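Local coordinates for uncharacterized protein Q64V53_BACFR (Bacteroides fragilis, PDB 2RA8), which is of unknown function but joins an N-terminal WGR domain, a module often found in nucleic-acid-associated proteins, to a leucine-rich-repeat domain with a parallel beta sheet, at residues P219-L224 against D249-L254; K223-V228 against G258-E263; P244-D249 against L273-L278; N253-G258 against Q280-D285. All blocks are in the same frame, centred on the assembly; numbering follows the deposited sequence.

How the contacts relate
All four contacts lie in the leucine-rich-repeat part of the chain, where strands 223-227, 256-260 and 283-285 are neighbours in one parallel sheet. Contact 2 is the buried one, pairing the first two strands through four backbone hydrogen bonds and apolar side chains. Contact 4 pairs the second strand with the third and adds polar side chains, notably a tryptophan-aspartate bond. Contact 1 continues the pairing of contact 2 back into the turns before the strands, where an asparagine amide and a water join the turns. Contact 3, whose centre lies about 22 Å from the centre of the chain, joins the connecting segments instead, with a salt bridge and bridging waters, and touches contact 1 through Leu254 and Ile277.

Contact 1 (P219-L224 against D249-L254); sequences PNLEKL and DRFPNL
The backbones of Glu222 and Leu254 approach to 3.9 Å between their CA atoms, while Pro219 and Phe251 are 5.5 Å apart by the same measure, as the turns leading into two successive strands of the leucine-rich-repeat sheet stack on each other. Residues 251-254 form a type I beta turn, closed by the Leu254 N to Phe251 O bond.

Asn253 makes the direct polar link. Its CG stands anti to the carbonyl carbon (chi1 -67°), and this brings ND2 to Pro219 O at 2.9 Å. The hydrogen bond is bent, 153° at the hydrogen, and the donor is tilted from the carbonyl plane. One water reinforces the link by donating to Pro219 O and Leu221 O and accepting from Asn253 N. Leu221 O lies 3.2 Å from Leu254 N, but the angle is too poor for a hydrogen bond, so the water, not this amide, bridges the turns here. Beyond the two segments, Asn220 ND2 is bound to Pro193 O, and Glu222 OE2 forms a salt bridge with Lys255.

Leu221, Leu224, Leu254 and Phe251 form the apolar layer. Leu221 and Leu254 lie alongside each other and point the same way, and CD1 of Leu254 also reaches the backbone of Glu222, 3.6 Å from its C atom. Leu224 crosses Phe251 at about a right angle, with CD2 near CE1 and CZ of the ring. Leu221 instead runs beside the phenylalanine and makes an off-centre CH-pi contact: its CD2 sits 4.3 Å from the centroid of the Phe251 ring, 28° off the normal.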
# COMPACT_ATOMS: atom_id res chain seq x y z
N PRO A 219 11.70 30.37 -12.13
CA PRO A 219 12.75 30.14 -13.12
C PRO A 219 13.63 28.94 -12.91
O PRO A 219 14.12 28.35 -13.87
CB PRO A 219 13.55 31.45 -13.07
CG PRO A 219 13.45 31.83 -11.63
CD PRO A 219 11.98 31.58 -11.33
N ASN A 220 13.86 28.57 -11.66
CA ASN A 220 14.73 27.42 -11.39
C ASN A 220 13.98 26.12 -11.19
O ASN A 220 14.59 25.11 -10.85
CB ASN A 220 15.60 27.68 -10.17
CG ASN A 220 16.51 28.89 -10.36
OD1 ASN A 220 17.13 29.05 -11.41
ND2 ASN A 220 16.60 29.73 -9.33
N LEU A 221 12.67 26.13 -11.41
CA LEU A 221 11.87 24.91 -11.24
C LEU A 221 12.37 23.83 -12.19
O LEU A 221 12.66 24.10 -13.36
CB LEU A 221 10.40 25.20 -11.52
CG LEU A 221 9.43 24.10 -11.05
CD1 LEU A 221 9.44 24.04 -9.54
CD2 LEU A 221 8.03 24.40 -11.54
N GLU A 222 12.50 22.60 -11.69
CA GLU A 222 12.97 21.48 -12.51
C GLU A 222 11.91 20.40 -12.64
O GLU A 222 11.93 19.61 -13.59
CB GLU A 222 14.24 20.88 -11.92
CG GLU A 222 15.38 21.90 -11.77
CD GLU A 222 16.69 21.26 -11.38
OE1 GLU A 222 16.69 20.40 -10.47
OE2 GLU A 222 17.73 21.62 -11.97
N LYS A 223 11.00 20.37 -11.68
CA LYS A 223 9.92 19.39 -11.67
C LYS A 223 8.60 20.01 -11.25
O LYS A 223 8.53 20.75 -10.27
CB LYS A 223 10.26 18.23 -10.71
CG LYS A 223 9.13 17.22 -10.55
CD LYS A 223 9.59 15.93 -9.88
CE LYS A 223 8.42 14.98 -9.69
NZ LYS A 223 8.85 13.64 -9.22
N LEU A 224 7.55 19.71 -12.02
CA LEU A 224 6.21 20.20 -11.74
C LEU A 224 5.24 19.10 -12.01
O LEU A 224 5.14 18.62 -13.13
CB LEU A 224 5.85 21.39 -12.63
CG LEU A 224 4.38 21.87 -12.59
CD1 LEU A 224 3.99 22.30 -11.18
CD2 LEU A 224 4.20 23.04 -13.56
N ASP A 249 9.70 29.41 -21.98
CA ASP A 249 9.97 30.74 -21.45
C ASP A 249 9.56 30.82 -19.99
O ASP A 249 10.22 31.48 -19.18
CB ASP A 249 9.22 31.81 -22.25
CG ASP A 249 9.77 31.98 -23.66
OD1 ASP A 249 11.00 32.06 -23.82
OD2 ASP A 249 8.96 32.04 -24.61
N ARG A 250 8.48 30.14 -19.62
CA ARG A 250 8.01 30.16 -18.24
C ARG A 250 8.89 29.34 -17.32
O ARG A 250 9.27 29.80 -16.23
CB ARG A 250 6.57 29.65 -18.16
CG ARG A 250 5.98 29.68 -16.75
CD ARG A 250 4.55 29.16 -16.75
NE ARG A 250 3.69 29.94 -17.63
CZ ARG A 250 3.22 31.15 -17.33
NH1 ARG A 250 3.51 31.71 -16.17
NH2 ARG A 250 2.46 31.80 -18.21
N PHE A 251 9.23 28.12 -17.75
CA PHE A 251 10.06 27.20 -16.96
C PHE A 251 11.26 26.81 -17.78
O PHE A 251 11.34 25.68 -18.29
CB PHE A 251 9.24 25.94 -16.61
CG PHE A 251 7.98 26.23 -15.83
CD1 PHE A 251 6.75 25.74 -16.26
CD2 PHE A 251 8.03 26.97 -14.66
CE1 PHE A 251 5.59 25.98 -15.52
CE2 PHE A 251 6.86 27.21 -13.92
CZ PHE A 251 5.65 26.72 -14.36
N PRO A 252 12.24 27.72 -17.93
CA PRO A 252 13.43 27.41 -18.72
C PRO A 252 14.32 26.28 -18.22
O PRO A 252 15.19 25.80 -18.96
CB PRO A 252 14.16 28.75 -18.79
CG PRO A 252 13.79 29.39 -17.48
CD PRO A 252 12.31 29.09 -17.39
N ASN A 253 14.13 25.84 -16.99
CA ASN A 253 14.95 24.76 -16.45
C ASN A 253 14.17 23.52 -16.11
O ASN A 253 14.71 22.59 -15.51
CB ASN A 253 15.71 25.23 -15.20
CG ASN A 253 16.76 26.29 -15.53
OD1 ASN A 253 17.68 26.04 -16.30
ND2 ASN A 253 16.62 27.46 -14.94
N LEU A 254 12.90 23.48 -16.50
CA LEU A 254 12.06 22.31 -16.21
C LEU A 254 12.57 21.05 -16.92
O LEU A 254 12.97 21.10 -18.08
CB LEU A 254 10.62 22.59 -16.64
CG LEU A 254 9.56 21.70 -15.98
CD1 LEU A 254 9.38 22.10 -14.52
CD2 LEU A 254 8.25 21.84 -16.72
O HOH W 1 12.35 26.33 -14.92

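Contact 2 (K223-V228 against G258-E263); sequences KLVLYV and GIVDAE
Tyr227 is met on both flanks of its ring, by Val260 at CD1 and CE1 and by Asp261 at CD2. Its CB leaves the sheet on the face shared with Val225 and Val260, and CG, anti to the carbonyl carbon, has Val260 CG2 and Asp261 CB close by. On one side of the ring, Tyr227 CD1 comes within 3.5 Å of Val260 CG2, and CE1 and then CZ continue over the same methyl. On the other side, Tyr227 CD2 is 3.6 Å from Asp261 CB. Val260 CG2 thus lies over one ring face, displaced toward the rim, in a CH-pi contact 3.7 Å from the Tyr227 centroid. The carboxylate plane of Asp261 is turned 50° from the ring, and its OD1 bonds Leu355 N in the C-terminal region.

These side chains project from a parallel pair within the leucine-rich-repeat sheet: the axes of the two strand segments pass 4.8 Å apart at 12°, with Val225, Leu226 and Tyr227 matched to Gly258, Ile259 and Val260. Four backbone bonds alternate in direction. Leu224 O accepts from Gly258 N and Gly258 O from Leu226 N; Leu226 O then takes Val260 N, and Val260 O takes Val228 N at 2.8 Å and 176°, the straightest of the four.

The opposite face carries Leu226 and Ile259, which run side by side with their CD1 atoms 4.1 Å apart. Beyond the paired residues, Val228 CG2, anti to the carbonyl carbon, touches Ile259 CG2 at 3.6 Å and also packs against Ala262 CB.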
# COMPACT_ATOMS: atom_id res chain seq x y z
N LYS A 223 11.00 20.37 -11.68
CA LYS A 223 9.92 19.39 -11.67
C LYS A 223 8.60 20.01 -11.25
O LYS A 223 8.53 20.75 -10.27
CB LYS A 223 10.26 18.23 -10.71
CG LYS A 223 9.13 17.22 -10.55
CD LYS A 223 9.59 15.93 -9.88
CE LYS A 223 8.42 14.98 -9.69
NZ LYS A 223 8.85 13.64 -9.22
N LEU A 224 7.55 19.71 -12.02
CA LEU A 224 6.21 20.20 -11.74
C LEU A 224 5.24 19.10 -12.01
O LEU A 224 5.14 18.62 -13.13
CB LEU A 224 5.85 21.39 -12.63
CG LEU A 224 4.38 21.87 -12.59
CD1 LEU A 224 3.99 22.30 -11.18
CD2 LEU A 224 4.20 23.04 -13.56
N VAL A 225 4.55 18.66 -10.97
CA VAL A 225 3.56 17.61 -11.09
C VAL A 225 2.29 18.08 -10.46
O VAL A 225 2.27 18.46 -9.28
CB VAL A 225 4.03 16.31 -10.40
CG1 VAL A 225 2.89 15.29 -10.37
CG2 VAL A 225 5.20 15.72 -11.17
N LEU A 226 1.21 18.08 -11.24
CA LEU A 226 -0.09 18.52 -10.76
C LEU A 226 -1.14 17.47 -11.01
O LEU A 226 -1.28 16.99 -12.14
CB LEU A 226 -0.52 19.80 -11.49
CG LEU A 226 0.37 21.05 -11.39
CD1 LEU A 226 -0.19 22.14 -12.30
CD2 LEU A 226 0.43 21.54 -9.94
N TYR A 227 -1.86 17.10 -9.96
CA TYR A 227 -2.95 16.13 -10.10
C TYR A 227 -4.20 16.93 -10.47
O TYR A 227 -4.58 17.87 -9.77
CB TYR A 227 -3.20 15.39 -8.76
CG TYR A 227 -2.23 14.26 -8.49
CD1 TYR A 227 -0.85 14.48 -8.48
CD2 TYR A 227 -2.70 12.97 -8.26
CE1 TYR A 227 0.04 13.43 -8.25
CE2 TYR A 227 -1.82 11.91 -8.02
CZ TYR A 227 -0.46 12.15 -8.03
OH TYR A 227 0.41 11.11 -7.84
N VAL A 228 -4.83 16.57 -11.59
CA VAL A 228 -6.02 17.26 -12.05
C VAL A 228 -7.25 16.93 -11.23
O VAL A 228 -7.99 17.82 -10.81
CB VAL A 228 -6.33 16.93 -13.53
CG1 VAL A 228 -7.57 17.70 -13.99
CG2 VAL A 228 -5.14 17.27 -14.40
N GLY A 258 4.41 17.12 -15.37
CA GLY A 258 3.32 16.19 -15.27
C GLY A 258 1.97 16.80 -14.95
O GLY A 258 1.82 17.58 -14.00
N ILE A 259 0.99 16.47 -15.79
CA ILE A 259 -0.39 16.90 -15.58
C ILE A 259 -0.98 15.52 -15.57
O ILE A 259 -1.12 14.87 -16.61
CB ILE A 259 -0.93 17.74 -16.76
CG1 ILE A 259 -0.07 19.01 -16.94
CG2 ILE A 259 -2.38 18.11 -16.50
CD1 ILE A 259 0.03 19.86 -15.70
N VAL A 260 -1.31 15.06 -14.37
CA VAL A 260 -1.77 13.70 -14.17
C VAL A 260 -3.10 13.54 -13.53
O VAL A 260 -3.75 14.51 -13.14
CB VAL A 260 -0.75 12.95 -13.28
CG1 VAL A 260 0.63 13.02 -13.89
CG2 VAL A 260 -0.74 13.57 -11.88
N ASP A 261 -3.52 12.28 -13.40
CA ASP A 261 -4.78 11.96 -12.74
C ASP A 261 -5.98 12.71 -13.31
O ASP A 261 -6.83 13.19 -12.56
CB ASP A 261 -4.60 12.25 -11.24
CG ASP A 261 -5.75 11.73 -10.41
OD1 ASP A 261 -6.08 10.53 -10.52
OD2 ASP A 261 -6.31 12.54 -9.64
N ALA A 262 -6.06 12.80 -14.63
CA ALA A 262 -7.16 13.49 -15.30
C ALA A 262 -8.03 12.55 -16.12
O ALA A 262 -7.54 11.55 -16.65
CB ALA A 262 -6.61 14.59 -16.22
N GLU A 263 -9.31 12.88 -16.23
CA GLU A 263 -10.25 12.08 -17.03
C GLU A 263 -9.90 12.25 -18.49
O GLU A 263 -9.99 11.32 -19.27
CB GLU A 263 -11.69 12.54 -16.80
CG GLU A 263 -12.45 11.68 -15.81
CD GLU A 263 -13.88 12.16 -15.59
OE1 GLU A 263 -14.59 12.42 -16.59
OE2 GLU A 263 -14.29 12.28 -14.42

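Contact 3 (P244-D249 against L273-L278); sequences PLFSKD and LESDIL
The hydroxyl of Ser275 plays two parts at once, donating to Phe246 O across the contact and accepting from Ile277 N two residues ahead, which makes residues 275-277 an ST turn. The donated bond is short, 2.6 Å from Ser275 OG to Phe246 O, yet OG stands well above the carbonyl plane, 54° out of it, and away from the lone pairs. The accepted bond is nearly straight, 169° at the hydrogen, and together with the donated bond it helps hold the hydroxyl, which is placed anti to the backbone N.

The turn follows helix 265-274 in the leucine-rich-repeat domain and meets the segment that runs from strand 223-227 toward strand 256-260, where Phe246 centres an inverse gamma turn. Ile277 packs into that backbone: CG2 lies 3.9 Å from Phe246 CA, while CD1 reaches Ser247 O. The Phe246 ring itself stacks edge-to-face on Phe272 of the helix.

Asp276 grips Lys248 with both oxygens, each met from above the carboxylate plane. OD1 accepts from the backbone N of Lys248 at 3.1 Å; OD2 forms a salt bridge with NZ of Lys248 at 2.9 Å. The lysine chain crosses the aspartate at about a right angle, and its bend at chi4 (-57°) brings NZ back over OD2. Asp249 OD2 also stands near Asp276 OD2, a pair of like charges whose repulsion the lysine and a shared water probably ease. That water donates to both carboxylates and accepts from Ser247 OG and Asp249 N, lying 2.6 Å from Asp276 OD2.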
# COMPACT_ATOMS: atom_id res chain seq x y z
N PRO A 244 -0.91 27.04 -20.73
CA PRO A 244 0.17 28.03 -20.60
C PRO A 244 1.39 27.55 -19.83
O PRO A 244 2.47 28.15 -19.94
CB PRO A 244 -0.51 29.21 -19.93
CG PRO A 244 -1.92 29.13 -20.46
CD PRO A 244 -2.21 27.64 -20.36
N LEU A 245 1.23 26.48 -19.05
CA LEU A 245 2.34 25.90 -18.27
C LEU A 245 3.38 25.27 -19.16
O LEU A 245 4.55 25.18 -18.79
CB LEU A 245 1.82 24.83 -17.31
CG LEU A 245 0.92 25.28 -16.16
CD1 LEU A 245 0.18 24.08 -15.58
CD2 LEU A 245 1.76 25.95 -15.09
N PHE A 246 2.95 24.82 -20.33
CA PHE A 246 3.84 24.17 -21.28
C PHE A 246 4.62 25.22 -22.07
O PHE A 246 4.48 25.32 -23.28
CB PHE A 246 3.01 23.30 -22.24
CG PHE A 246 2.37 22.09 -21.58
CD1 PHE A 246 2.83 20.81 -21.85
CD2 PHE A 246 1.29 22.25 -20.72
CE1 PHE A 246 2.22 19.68 -21.27
CE2 PHE A 246 0.67 21.13 -20.14
CZ PHE A 246 1.14 19.85 -20.42
N SER A 247 5.45 25.98 -21.37
CA SER A 247 6.23 27.03 -22.01
C SER A 247 7.66 27.09 -21.54
O SER A 247 7.93 27.25 -20.34
CB SER A 247 5.57 28.39 -21.75
OG SER A 247 6.47 29.46 -22.01
N LYS A 248 8.60 26.96 -22.47
CA LYS A 248 10.01 27.01 -22.10
C LYS A 248 10.36 28.36 -21.50
O LYS A 248 11.22 28.46 -20.62
CB LYS A 248 10.91 26.71 -23.31
CG LYS A 248 10.87 27.74 -24.42
CD LYS A 248 11.88 27.38 -25.50
CE LYS A 248 12.05 28.50 -26.53
NZ LYS A 248 10.76 28.86 -27.18
N ASP A 249 9.70 29.41 -21.98
CA ASP A 249 9.97 30.74 -21.45
C ASP A 249 9.56 30.82 -19.99
O ASP A 249 10.22 31.48 -19.18
CB ASP A 249 9.22 31.81 -22.25
CG ASP A 249 9.77 31.98 -23.66
OD1 ASP A 249 11.00 32.06 -23.82
OD2 ASP A 249 8.96 32.04 -24.61
N LEU A 273 3.03 17.30 -26.98
CA LEU A 273 3.48 17.27 -28.37
C LEU A 273 3.51 18.58 -29.09
O LEU A 273 4.39 18.82 -29.91
CB LEU A 273 2.65 16.26 -29.18
CG LEU A 273 2.73 14.80 -28.71
CD1 LEU A 273 1.78 13.94 -29.52
CD2 LEU A 273 4.14 14.29 -28.85
N GLU A 274 2.57 19.47 -28.77
CA GLU A 274 2.50 20.77 -29.44
C GLU A 274 3.25 21.87 -28.73
O GLU A 274 3.31 22.99 -29.24
CB GLU A 274 1.05 21.20 -29.58
CG GLU A 274 0.33 21.33 -28.25
CD GLU A 274 -1.14 21.66 -28.41
OE1 GLU A 274 -1.78 21.13 -29.34
OE2 GLU A 274 -1.66 22.43 -27.58
N SER A 275 3.83 21.56 -27.58
CA SER A 275 4.54 22.57 -26.78
C SER A 275 5.99 22.81 -27.15
O SER A 275 6.67 21.94 -27.70
CB SER A 275 4.46 22.18 -25.30
OG SER A 275 5.14 23.12 -24.49
N ASP A 276 6.47 24.01 -26.83
CA ASP A 276 7.85 24.35 -27.11
C ASP A 276 8.73 23.93 -25.96
O ASP A 276 9.95 24.01 -26.03
CB ASP A 276 7.99 25.86 -27.38
CG ASP A 276 7.80 26.70 -26.14
OD1 ASP A 276 7.26 26.19 -25.13
OD2 ASP A 276 8.19 27.89 -26.18
N ILE A 277 8.11 23.47 -24.87
CA ILE A 277 8.87 23.04 -23.70
C ILE A 277 9.35 21.61 -23.86
O ILE A 277 10.40 21.25 -23.34
CB ILE A 277 8.02 23.18 -22.38
CG1 ILE A 277 8.94 23.09 -21.16
CG2 ILE A 277 6.96 22.07 -22.31
CD1 ILE A 277 8.29 23.59 -19.86
N LEU A 278 8.61 20.81 -24.62
CA LEU A 278 8.95 19.39 -24.83
C LEU A 278 10.40 19.09 -25.18
O LEU A 278 11.00 18.17 -24.63
CB LEU A 278 8.03 18.77 -25.89
CG LEU A 278 8.29 17.29 -26.26
CD1 LEU A 278 8.20 16.41 -25.02
CD2 LEU A 278 7.27 16.84 -27.28
O HOH W 2 4.46 25.99 -25.94
O HOH W 3 7.70 29.64 -24.28

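Contact 4 (N253-G258 against Q280-D285); sequences NLKWLG and QLETMD
Trp256 NE1 donates to Asp285 OD2 at 2.7 Å, the shortest polar link between these segments. The acceptor lies at the indole edge, close to the ring plane, and offers its anti lone pair; the hydrogen bond is bent, 141° at the hydrogen, and the carboxylate is turned 68° from the ring. The other oxygen, OD1, is bound by Ser287 OG and Asn313 ND2, so both oxygens of the buried carboxylate have partners.

Lys255 O takes two donors, Glu282 N at 2.8 Å and Thr283 N at 3.0 Å. Asp285 N bonds Leu257 O, whereas the Leu257 N to Thr283 O bond is weak. Before the strands, Gln280 NE2 bonds Leu254 O in the carbonyl plane, on a lone pair, and also reaches Phe251 O, linking Gln280 to the 251-254 turn through both carbonyls.

Outward from these bonds, Thr283 CG2 sits over the six-membered ring of Trp256, 3.6 Å from its centroid, in a CH-pi contact close to the ring normal. The Thr283 methyl reaches the ring because CG2 points away from the backbone N, leaving OG1 beside N. Lys223 makes a cation-pi contact with the same indole. Lys255 and Glu282 run alongside, CD against OE1 at 3.4 Å, although NZ of Lys255 pairs with Glu222. On the other face, Leu281 CD1 meets Leu257 CB at 4.0 Å. Strand segments inclined by 13°, with helix 265-274 between them in the chain, make this the parallel pairing of a beta-alpha-beta unit in a leucine-rich-repeat fold.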
# COMPACT_ATOMS: atom_id res chain seq x y z
N ASN A 253 14.13 25.84 -16.99
CA ASN A 253 14.95 24.76 -16.45
C ASN A 253 14.17 23.52 -16.11
O ASN A 253 14.71 22.59 -15.51
CB ASN A 253 15.71 25.23 -15.20
CG ASN A 253 16.76 26.29 -15.53
OD1 ASN A 253 17.68 26.04 -16.30
ND2 ASN A 253 16.62 27.46 -14.94
N LEU A 254 12.90 23.48 -16.50
CA LEU A 254 12.06 22.31 -16.21
C LEU A 254 12.57 21.05 -16.92
O LEU A 254 12.97 21.10 -18.08
CB LEU A 254 10.62 22.59 -16.64
CG LEU A 254 9.56 21.70 -15.98
CD1 LEU A 254 9.38 22.10 -14.52
CD2 LEU A 254 8.25 21.84 -16.72
N LYS A 255 12.57 19.93 -16.20
CA LYS A 255 13.02 18.64 -16.74
C LYS A 255 11.91 17.61 -16.67
O LYS A 255 11.82 16.72 -17.51
CB LYS A 255 14.20 18.08 -15.94
CG LYS A 255 15.50 18.85 -16.06
CD LYS A 255 16.61 18.15 -15.28
CE LYS A 255 17.92 18.93 -15.36
NZ LYS A 255 17.81 20.29 -14.77
N TRP A 256 11.09 17.71 -15.63
CA TRP A 256 9.98 16.79 -15.42
C TRP A 256 8.71 17.58 -15.34
O TRP A 256 8.56 18.47 -14.50
CB TRP A 256 10.20 16.00 -14.10
CG TRP A 256 9.15 14.95 -13.77
CD1 TRP A 256 7.80 15.11 -13.76
CD2 TRP A 256 9.40 13.60 -13.34
NE1 TRP A 256 7.18 13.94 -13.35
CE2 TRP A 256 8.14 13.01 -13.09
CE3 TRP A 256 10.56 12.84 -13.15
CZ2 TRP A 256 8.02 11.69 -12.64
CZ3 TRP A 256 10.44 11.53 -12.71
CH2 TRP A 256 9.18 10.97 -12.46
N LEU A 257 7.78 17.30 -16.25
CA LEU A 257 6.48 17.96 -16.25
C LEU A 257 5.40 16.92 -16.23
O LEU A 257 5.45 15.94 -16.98
CB LEU A 257 6.31 18.83 -17.50
CG LEU A 257 4.91 19.44 -17.74
CD1 LEU A 257 4.46 20.31 -16.54
CD2 LEU A 257 4.96 20.27 -19.01
N GLY A 258 4.41 17.12 -15.37
CA GLY A 258 3.32 16.19 -15.27
C GLY A 258 1.97 16.80 -14.95
O GLY A 258 1.82 17.58 -14.00
N GLN A 280 13.16 20.30 -24.26
CA GLN A 280 14.08 20.33 -23.11
C GLN A 280 13.80 19.30 -22.03
O GLN A 280 14.67 19.01 -21.20
CB GLN A 280 14.06 21.70 -22.45
CG GLN A 280 12.80 21.95 -21.63
CD GLN A 280 12.70 23.38 -21.13
OE1 GLN A 280 12.74 24.32 -21.92
NE2 GLN A 280 12.55 23.54 -19.82
N LEU A 281 12.59 18.75 -22.02
CA LEU A 281 12.20 17.78 -21.00
C LEU A 281 12.90 16.46 -21.03
O LEU A 281 13.32 15.99 -22.08
CB LEU A 281 10.70 17.50 -21.07
CG LEU A 281 9.73 18.65 -20.80
CD1 LEU A 281 8.29 18.15 -20.93
CD2 LEU A 281 9.97 19.19 -19.40
N GLU A 282 13.03 15.85 -19.87
CA GLU A 282 13.64 14.54 -19.76
C GLU A 282 12.51 13.58 -19.48
O GLU A 282 12.53 12.43 -19.92
CB GLU A 282 14.62 14.46 -18.59
CG GLU A 282 15.76 15.45 -18.63
CD GLU A 282 16.81 15.18 -17.57
OE1 GLU A 282 16.44 14.90 -16.41
OE2 GLU A 282 18.01 15.26 -17.89
N THR A 283 11.51 14.06 -18.75
CA THR A 283 10.38 13.21 -18.38
C THR A 283 9.02 13.77 -18.70
O THR A 283 8.70 14.91 -18.37
CB THR A 283 10.42 12.89 -16.85
OG1 THR A 283 11.70 12.31 -16.52
CG2 THR A 283 9.31 11.90 -16.47
N MSE A 284 8.20 12.97 -19.37
CA MSE A 284 6.84 13.33 -19.71
C MSE A 284 6.02 12.47 -18.78
O MSE A 284 6.07 11.25 -18.84
CB MSE A 284 6.53 12.98 -21.16
CG MSE A 284 5.11 13.29 -21.59
SE MSE A 284 4.74 12.66 -23.39
CE MSE A 284 3.09 11.73 -23.05
N ASP A 285 5.27 13.11 -17.90
CA ASP A 285 4.47 12.41 -16.89
C ASP A 285 3.01 12.52 -17.22
O ASP A 285 2.42 13.60 -17.12
CB ASP A 285 4.75 13.06 -15.53
CG ASP A 285 4.33 12.19 -14.35
OD1 ASP A 285 3.47 11.30 -14.50
OD2 ASP A 285 4.88 12.44 -13.26